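PDB 5L3S: signal recognition particle receptor FtsY from Sulfolobus acidocaldarius, which belongs to the SRP54-type P-loop proteins, pairing a helical bundle with a nucleotide-binding domain, and is the receptor for the signal recognition particle. Local coordinates for residues 35-40 against 253-258; 220-225 against 247-252. All blocks are in the same frame, centred on the assembly; numbering follows the deposited sequence.

Followed from the N terminus, the chain leaves helix 20-36 of the helical bundle through residues 35-40, the first half of interaction 1. The rest of the bundle and the first strands of the nucleotide-binding domain pass before 220-225 ends strand 216-222; helix 228-239 and strand 244-248 lead on to 247-252, so interaction 2 closes a short beta-alpha-beta unit. Residues 253-258 follow at once and return to 35-40, closing a loop of 212 intervening residues that contains interaction 2 whole. The two contacts, centres 10 Å apart, also touch: Ala254 lies against Ser223, and Ile258 against Leu221 and Leu247. Together they connect the central sheet, beside a bound GNP, with the bundle.

Interaction 1 of 2, residues 35-40 against 253-258; sequences LDSDVS and DAKGGI
The Schellman motif that ends helix 20-36 presents Ser37, Asp38 and Val39 to the loop Lys255-Gly257, a worked example of how a helix terminus can seat a neighbouring domain. Asp38, with positive phi, is the C-prime residue: its N returns to Leu35 O at 3.0 Å. The turn leaves the carbonyl of Ser37 facing Gly257, whose N gives it a weak, bent hydrogen bond (Gly257 N to Ser37 O 2.9 Å, 127° at the hydrogen). Because Gly257 carries no side chain, the backbones close to 4.4 Å between the CA atoms of Val39 and Gly257, and the CG2 branch of Val39 rests on Gly257 CA at 3.8 Å. Two waters add bridges between the segments. Both donate to Asp38 OD2; one accepts from Gly256 N at 2.8 Å and the other from Lys255 N, so a single carboxylate oxygen serves two successive loop amides. The other oxygen, OD1, bonds to the backbone of the other protein chain. Alongside, Lys255 lays its CB and CG on Ser37, with CG 3.7 Å from Ser37 OG; that hydroxyl is bonded to Gln33 O. The lysine is bent twice, and the last bend, at chi4 (42°), swings NZ toward Asp36, where it stops 4.2 Å from Asp36 OD2, beyond salt-bridge range but probably favourable electrostatically. Helix 287-295 adjoins the contact through Ile294, against Ser37, and Arg293, against Lys255. The loop sequence Asp-Ala-Lys-Gly-Gly matches the DAKGG motif of FtsY (DARGG in its SRP54 relatives), and its fit against a helix end is consistent with the family's interface between helical bundle and nucleotide-binding domain.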
ATOM      1  N   LEU B  35       6.325  -1.759  16.226  1.00 25.94           N
ATOM      2  CA  LEU B  35       4.964  -1.894  15.686  1.00 24.99           C
ATOM      3  C   LEU B  35       4.604  -0.657  14.873  1.00 30.30           C
ATOM      4  O   LEU B  35       4.036  -0.761  13.781  1.00 28.11           O
ATOM      5  CB  LEU B  35       3.929  -2.094  16.808  1.00 26.28           C
ATOM      6  CG  LEU B  35       3.965  -3.423  17.585  1.00 31.69           C
ATOM      7  CD1 LEU B  35       2.959  -3.399  18.750  1.00 28.60           C
ATOM      8  CD2 LEU B  35       3.675  -4.602  16.660  1.00 32.59           C
ATOM      9  N   ASP B  36       4.953   0.511  15.407  1.00 29.09           N
ATOM     10  CA  ASP B  36       4.723   1.777  14.719  1.00 31.37           C
ATOM     11  C   ASP B  36       5.497   1.848  13.405  1.00 33.22           C
ATOM     12  O   ASP B  36       5.124   2.587  12.499  1.00 29.05           O
ATOM     13  CB  ASP B  36       5.137   2.953  15.608  1.00 31.16           C
ATOM     14  CG  ASP B  36       4.775   4.302  14.997  1.00 46.95           C
ATOM     15  OD1 ASP B  36       3.608   4.486  14.579  1.00 52.38           O
ATOM     16  OD2 ASP B  36       5.658   5.179  14.919  1.00 47.08           O
ATOM     17  N   SER B  37       6.591   1.098  13.321  1.00 28.17           N
ATOM     18  CA  SER B  37       7.447   1.098  12.144  1.00 23.58           C
ATOM     19  C   SER B  37       7.004   0.050  11.122  1.00 25.47           C
ATOM     20  O   SER B  37       7.729  -0.243  10.169  1.00 26.75           O
ATOM     21  CB  SER B  37       8.896   0.813  12.565  1.00 26.34           C
ATOM     22  OG  SER B  37       9.414   1.887  13.335  1.00 30.88           O
ATOM     23  N   ASP B  38       5.818  -0.513  11.337  1.00 25.95           N
ATOM     24  CA  ASP B  38       5.286  -1.572  10.496  1.00 23.81           C
ATOM     25  C   ASP B  38       6.133  -2.854  10.472  1.00 27.67           C
ATOM     26  O   ASP B  38       6.148  -3.590   9.484  1.00 27.39           O
ATOM     27  CB  ASP B  38       5.005  -1.037   9.077  1.00 27.59           C
ATOM     28  CG  ASP B  38       3.873  -0.012   9.070  1.00 28.18           C
ATOM     29  OD1 ASP B  38       2.769  -0.366   9.533  1.00 26.35           O
ATOM     30  OD2 ASP B  38       4.099   1.154   8.666  1.00 29.32           O
ATOM     31  N   VAL B  39       6.821  -3.148  11.570  1.00 28.49           N
ATOM     32  CA  VAL B  39       7.274  -4.516  11.759  1.00 23.73           C
ATOM     33  C   VAL B  39       6.064  -5.254  12.308  1.00 30.05           C
ATOM     34  O   VAL B  39       5.500  -4.841  13.319  1.00 31.40           O
ATOM     35  CB  VAL B  39       8.440  -4.608  12.761  1.00 25.90           C
ATOM     36  CG1 VAL B  39       8.904  -6.041  12.875  1.00 23.80           C
ATOM     37  CG2 VAL B  39       9.561  -3.696  12.332  1.00 23.16           C
ATOM     38  N   SER B  40       5.649  -6.329  11.647  1.00 28.04           N
ATOM     39  CA  SER B  40       4.413  -7.004  12.037  1.00 34.29           C
ATOM     40  C   SER B  40       4.474  -7.508  13.474  1.00 31.39           C
ATOM     41  O   SER B  40       5.560  -7.695  14.024  1.00 27.84           O
ATOM     42  CB  SER B  40       4.101  -8.162  11.091  1.00 41.20           C
ATOM     43  OG  SER B  40       4.835  -9.316  11.455  1.00 43.86           O
ATOM     44  N   ASP B 253       6.816   9.071   4.502  1.00 30.85           N
ATOM     45  CA  ASP B 253       7.125   9.008   5.934  1.00 32.18           C
ATOM     46  C   ASP B 253       6.948   7.585   6.478  1.00 31.02           C
ATOM     47  O   ASP B 253       6.680   7.381   7.662  1.00 32.05           O
ATOM     48  CB  ASP B 253       6.252  10.003   6.720  1.00 38.29           C
ATOM     49  CG  ASP B 253       6.735  10.206   8.149  1.00 46.78           C
ATOM     50  OD1 ASP B 253       7.959  10.123   8.370  1.00 49.65           O
ATOM     51  OD2 ASP B 253       5.892  10.438   9.049  1.00 41.84           O
ATOM     52  N   ALA B 254       7.117   6.607   5.598  1.00 33.44           N
ATOM     53  CA  ALA B 254       6.986   5.200   5.952  1.00 33.77           C
ATOM     54  C   ALA B 254       8.320   4.661   6.447  1.00 32.83           C
ATOM     55  O   ALA B 254       9.346   4.858   5.798  1.00 34.57           O
ATOM     56  CB  ALA B 254       6.527   4.411   4.740  1.00 30.66           C
ATOM     57  N   LYS B 255       8.308   3.969   7.583  1.00 28.75           N
ATOM     58  CA  LYS B 255       9.544   3.433   8.145  1.00 31.64           C
ATOM     59  C   LYS B 255      10.090   2.240   7.364  1.00 33.75           C
ATOM     60  O   LYS B 255      11.301   2.058   7.277  1.00 34.51           O
ATOM     61  CB  LYS B 255       9.360   3.062   9.621  1.00 32.56           C
ATOM     62  CG  LYS B 255       9.028   4.232  10.501  1.00 38.22           C
ATOM     63  CD  LYS B 255      10.200   5.182  10.613  1.00 42.82           C
ATOM     64  CE  LYS B 255       9.838   6.403  11.437  1.00 46.45           C
ATOM     65  NZ  LYS B 255       9.046   6.022  12.633  1.00 62.02           N
ATOM     66  N   GLY B 256       9.194   1.430   6.808  1.00 29.93           N
ATOM     67  CA  GLY B 256       9.589   0.273   6.025  1.00 34.94           C
ATOM     68  C   GLY B 256       9.995  -0.955   6.832  1.00 31.75           C
ATOM     69  O   GLY B 256      10.882  -1.703   6.412  1.00 30.69           O
ATOM     70  N   GLY B 257       9.319  -1.192   7.955  1.00 27.99           N
ATOM     71  CA  GLY B 257       9.674  -2.293   8.853  1.00 25.65           C
ATOM     72  C   GLY B 257       9.548  -3.652   8.183  1.00 29.58           C
ATOM     73  O   GLY B 257      10.122  -4.627   8.659  1.00 26.20           O
ATOM     74  N   ILE B 258       8.790  -3.716   7.081  1.00 27.59           N
ATOM     75  CA  ILE B 258       8.735  -4.916   6.228  1.00 30.25           C
ATOM     76  C   ILE B 258      10.133  -5.442   5.866  1.00 25.12           C
ATOM     77  O   ILE B 258      10.338  -6.646   5.762  1.00 24.06           O
ATOM     78  CB  ILE B 258       7.899  -4.694   4.913  1.00 31.43           C
ATOM     79  CG1 ILE B 258       7.792  -5.986   4.095  1.00 25.32           C
ATOM     80  CG2 ILE B 258       8.492  -3.606   4.033  1.00 26.26           C
ATOM     81  CD1 ILE B 258       7.021  -7.098   4.801  1.00 29.05           C
TER
HETATM   82  O   HOH W   1       6.416   0.862   6.570  1.00 30.37           O
HETATM   83  O   HOH W   2       5.891   3.369   8.925  1.00 37.11           O

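Interaction 2 of 2, residues 220-225 against 247-252; sequences ILDSLA and LTKVDA. With GNP (phosphoaminophosphonic acid-guanylate ester), chain R.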
ATOM      1  N   ILE B 220       7.746  -6.444  -5.928  1.00 20.13           N
ATOM      2  CA  ILE B 220       7.550  -5.074  -5.471  1.00 19.84           C
ATOM      3  C   ILE B 220       6.562  -5.038  -4.292  1.00 22.02           C
ATOM      4  O   ILE B 220       5.473  -5.591  -4.378  1.00 21.97           O
ATOM      5  CB  ILE B 220       7.044  -4.164  -6.603  1.00 23.27           C
ATOM      6  CG1 ILE B 220       7.972  -4.257  -7.829  1.00 17.78           C
ATOM      7  CG2 ILE B 220       6.948  -2.729  -6.109  1.00 26.04           C
ATOM      8  CD1 ILE B 220       9.423  -3.942  -7.495  1.00 17.34           C
ATOM      9  N   LEU B 221       6.980  -4.425  -3.185  1.00 22.82           N
ATOM     10  CA  LEU B 221       6.116  -4.218  -2.021  1.00 26.95           C
ATOM     11  C   LEU B 221       5.988  -2.722  -1.727  1.00 21.85           C
ATOM     12  O   LEU B 221       6.945  -1.963  -1.878  1.00 23.63           O
ATOM     13  CB  LEU B 221       6.665  -4.970  -0.780  1.00 21.75           C
ATOM     14  CG  LEU B 221       6.743  -6.504  -0.879  1.00 24.51           C
ATOM     15  CD1 LEU B 221       7.503  -7.133   0.290  1.00 26.09           C
ATOM     16  CD2 LEU B 221       5.337  -7.130  -0.995  1.00 20.05           C
ATOM     17  N   ASP B 222       4.792  -2.311  -1.305  1.00 22.11           N
ATOM     18  CA  ASP B 222       4.488  -0.937  -0.923  1.00 23.76           C
ATOM     19  C   ASP B 222       4.878  -0.728   0.543  1.00 23.42           C
ATOM     20  O   ASP B 222       4.365  -1.417   1.426  1.00 22.97           O
ATOM     21  CB  ASP B 222       2.964  -0.718  -1.074  1.00 23.25           C
ATOM     22  CG  ASP B 222       2.546   0.744  -0.977  1.00 37.19           C
ATOM     23  OD1 ASP B 222       3.195   1.526  -0.249  1.00 34.01           O
ATOM     24  OD2 ASP B 222       1.547   1.110  -1.648  1.00 41.63           O
ATOM     25  N   SER B 223       5.759   0.231   0.817  1.00 23.81           N
ATOM     26  CA  SER B 223       6.198   0.445   2.207  1.00 23.62           C
ATOM     27  C   SER B 223       5.116   1.024   3.121  1.00 31.04           C
ATOM     28  O   SER B 223       5.278   1.007   4.344  1.00 22.75           O
ATOM     29  CB  SER B 223       7.448   1.314   2.277  1.00 26.84           C
ATOM     30  OG  SER B 223       7.160   2.649   1.910  1.00 26.56           O
ATOM     31  N   LEU B 224       4.031   1.547   2.545  1.00 24.22           N
ATOM     32  CA  LEU B 224       2.898   2.004   3.366  1.00 23.59           C
ATOM     33  C   LEU B 224       2.031   0.859   3.860  1.00 26.63           C
ATOM     34  O   LEU B 224       1.231   1.032   4.778  1.00 26.37           O
ATOM     35  CB  LEU B 224       2.024   2.997   2.613  1.00 26.79           C
ATOM     36  CG  LEU B 224       2.506   4.443   2.617  1.00 26.69           C
ATOM     37  CD1 LEU B 224       1.699   5.246   1.600  1.00 27.27           C
ATOM     38  CD2 LEU B 224       2.401   5.047   4.021  1.00 25.25           C
ATOM     39  N   ALA B 225       2.195  -0.315   3.265  1.00 23.34           N
ATOM     40  CA  ALA B 225       1.393  -1.466   3.656  1.00 26.01           C
ATOM     41  C   ALA B 225       1.801  -2.002   5.025  1.00 27.30           C
ATOM     42  O   ALA B 225       2.986  -2.034   5.364  1.00 28.09           O
ATOM     43  CB  ALA B 225       1.482  -2.559   2.594  1.00 24.85           C
ATOM     44  N   LEU B 247      11.163  -1.907  -2.236  1.00 19.63           N
ATOM     45  CA  LEU B 247      10.112  -1.263  -1.441  1.00 20.17           C
ATOM     46  C   LEU B 247       9.861   0.131  -1.982  1.00 23.90           C
ATOM     47  O   LEU B 247      10.807   0.909  -2.131  1.00 26.81           O
ATOM     48  CB  LEU B 247      10.576  -1.118   0.016  1.00 26.54           C
ATOM     49  CG  LEU B 247      10.896  -2.379   0.805  1.00 30.64           C
ATOM     50  CD1 LEU B 247      11.161  -2.016   2.273  1.00 27.25           C
ATOM     51  CD2 LEU B 247       9.733  -3.344   0.694  1.00 36.09           C
ATOM     52  N   THR B 248       8.597   0.466  -2.246  1.00 23.07           N
ATOM     53  CA  THR B 248       8.262   1.768  -2.827  1.00 21.29           C
ATOM     54  C   THR B 248       7.609   2.732  -1.830  1.00 27.50           C
ATOM     55  O   THR B 248       7.172   2.326  -0.753  1.00 25.59           O
ATOM     56  CB  THR B 248       7.251   1.597  -3.978  1.00 20.91           C
ATOM     57  OG1 THR B 248       6.059   1.010  -3.450  1.00 22.55           O
ATOM     58  CG2 THR B 248       7.830   0.683  -5.087  1.00 17.61           C
ATOM     59  N   LYS B 249       7.542   4.007  -2.217  1.00 20.11           N
ATOM     60  CA  LYS B 249       6.769   5.015  -1.505  1.00 18.58           C
ATOM     61  C   LYS B 249       7.289   5.267  -0.101  1.00 21.83           C
ATOM     62  O   LYS B 249       6.538   5.641   0.784  1.00 25.28           O
ATOM     63  CB  LYS B 249       5.274   4.643  -1.475  1.00 18.97           C
ATOM     64  CG  LYS B 249       4.681   4.393  -2.863  1.00 17.01           C
ATOM     65  CD  LYS B 249       3.212   3.900  -2.779  1.00 19.72           C
ATOM     66  CE  LYS B 249       2.790   3.262  -4.133  1.00 22.13           C
ATOM     67  NZ  LYS B 249       1.436   2.616  -4.067  1.00 26.62           N
ATOM     68  N   VAL B 250       8.589   5.062   0.086  1.00 21.19           N
ATOM     69  CA  VAL B 250       9.222   5.260   1.385  1.00 22.09           C
ATOM     70  C   VAL B 250       9.176   6.749   1.731  1.00 26.39           C
ATOM     71  O   VAL B 250       9.202   7.137   2.905  1.00 26.53           O
ATOM     72  CB  VAL B 250      10.658   4.684   1.353  1.00 23.97           C
ATOM     73  CG1 VAL B 250      11.470   5.131   2.546  1.00 21.81           C
ATOM     74  CG2 VAL B 250      10.587   3.160   1.282  1.00 22.47           C
ATOM     75  N   ASP B 251       9.038   7.585   0.698  1.00 24.80           N
ATOM     76  CA  ASP B 251       8.934   9.034   0.916  1.00 23.98           C
ATOM     77  C   ASP B 251       7.615   9.465   1.593  1.00 24.57           C
ATOM     78  O   ASP B 251       7.480  10.617   1.996  1.00 28.38           O
ATOM     79  CB  ASP B 251       9.140   9.817  -0.390  1.00 21.84           C
ATOM     80  CG  ASP B 251       8.232   9.331  -1.520  1.00 27.12           C
ATOM     81  OD1 ASP B 251       8.202   8.115  -1.832  1.00 21.32           O
ATOM     82  OD2 ASP B 251       7.521  10.175  -2.095  1.00 26.09           O
ATOM     83  N   ALA B 252       6.662   8.548   1.727  1.00 22.19           N
ATOM     84  CA  ALA B 252       5.432   8.845   2.487  1.00 22.69           C
ATOM     85  C   ALA B 252       5.627   8.725   4.011  1.00 33.06           C
ATOM     86  O   ALA B 252       4.706   8.313   4.722  1.00 30.89           O
ATOM     87  CB  ALA B 252       4.328   7.938   2.057  1.00 19.47           C
TER
HETATM   88  PG  GNP R 401      -0.477  -1.679 -11.630  1.00 18.47           P
HETATM   89  O1G GNP R 401       0.281  -1.993 -12.899  1.00 20.00           O
HETATM   90  O2G GNP R 401      -1.887  -1.177 -11.906  1.00 17.46           O
HETATM   91  O3G GNP R 401      -0.629  -2.851 -10.686  1.00 15.78           O
HETATM   92  N3B GNP R 401       0.300  -0.518 -10.849  1.00 15.34           N
HETATM   93  PB  GNP R 401       1.910  -0.573 -10.631  1.00 18.91           P
HETATM   94  O1B GNP R 401       2.574  -0.813 -11.913  1.00 16.22           O
HETATM   95  O2B GNP R 401       2.215  -1.582  -9.606  1.00 18.86           O
HETATM   96  O3A GNP R 401       2.277   0.799 -10.108  1.00 14.07           O
HETATM   97  PA  GNP R 401       2.543   2.106 -10.869  1.00 21.18           P
HETATM   98  O1A GNP R 401       3.944   2.130 -11.403  1.00 23.59           O
HETATM   99  O2A GNP R 401       1.446   2.393 -11.844  1.00 18.07           O
HETATM  100  O5' GNP R 401       2.564   3.212  -9.757  1.00 22.41           O
HETATM  101  C5' GNP R 401       1.373   3.575  -8.989  1.00 17.04           C
HETATM  102  C4' GNP R 401       1.543   4.989  -8.461  1.00 18.63           C
HETATM  103  O4' GNP R 401       2.555   5.022  -7.388  1.00 17.76           O
HETATM  104  C3' GNP R 401       2.018   5.986  -9.500  1.00 16.73           C
HETATM  105  O3' GNP R 401       1.417   7.239  -9.229  1.00 18.29           O
HETATM  106  C2' GNP R 401       3.533   6.067  -9.241  1.00 12.62           C
HETATM  107  O2' GNP R 401       4.061   7.315  -9.655  1.00 17.43           O
HETATM  108  C1' GNP R 401       3.494   6.022  -7.705  1.00 17.87           C
HETATM  109  N9  GNP R 401       4.776   5.625  -7.124  1.00 21.77           N
HETATM  110  C8  GNP R 401       5.561   4.549  -7.438  1.00 21.83           C
HETATM  111  N7  GNP R 401       6.658   4.461  -6.706  1.00 23.83           N
HETATM  112  C5  GNP R 401       6.564   5.561  -5.857  1.00 24.33           C
HETATM  113  C6  GNP R 401       7.446   6.003  -4.847  1.00 22.62           C
HETATM  114  O6  GNP R 401       8.521   5.473  -4.532  1.00 21.22           O
HETATM  115  N1  GNP R 401       6.996   7.171  -4.225  1.00 22.71           N
HETATM  116  C2  GNP R 401       5.805   7.808  -4.539  1.00 23.15           C
HETATM  117  N2  GNP R 401       5.494   8.913  -3.863  1.00 19.24           N
HETATM  118  N3  GNP R 401       4.975   7.395  -5.489  1.00 18.05           N
HETATM  119  C4  GNP R 401       5.419   6.281  -6.103  1.00 20.18           C
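Leu221 and Asp222 pair in parallel with Leu247 and Thr248, neighbouring strands of a beta-alpha-beta unit, and the loops that leave them show how strand ends build a nucleotide site. The backbone bonds come first: Thr248 N donates to Leu221 O at 3.0 Å, and one step on Ser223 N donates to Thr248 O. That carbonyl is gripped twice, since the hydroxyl of Ser223, held between its own N and carbonyl carbon (chi1 70°), adds a bond of 2.7 Å from Ser223 OG to Thr248 O. On one face of the sheet Leu247 CD2 meets Leu221 CB, while beyond the strands Leu224 CD1 touches Ala252 CB at 3.8 Å. Among the charged groups, Lys249 NZ forms a salt bridge with Asp222 OD2 at 2.9 Å, approaching from 48° above the carboxylate plane. The second oxygen of Asp222 accepts from Leu224 N in an Asx turn, steadying the carboxylate's rotation. Gly111 O and the backbone of another protein chain also bond to Lys249 NZ. One bound GNP meets the same lysine along its extended chain, with CG over the face of the purine, 3.7 Å from GNP C5. At the base edge Lys249 N donates to O6 at 2.9 Å, while the carboxylate of Asp251 receives two bonds, GNP N1 to OD1 at 2.8 Å (162° at the hydrogen) and GNP N2 to OD2 at 3.0 Å. Thr248-Lys249-Val250-Asp251 thus fits the TKxD version of the NKxD motif: an acceptor for N1 and N2 beside a donor for O6 is complementary to guanine, consistent with selectivity for that base.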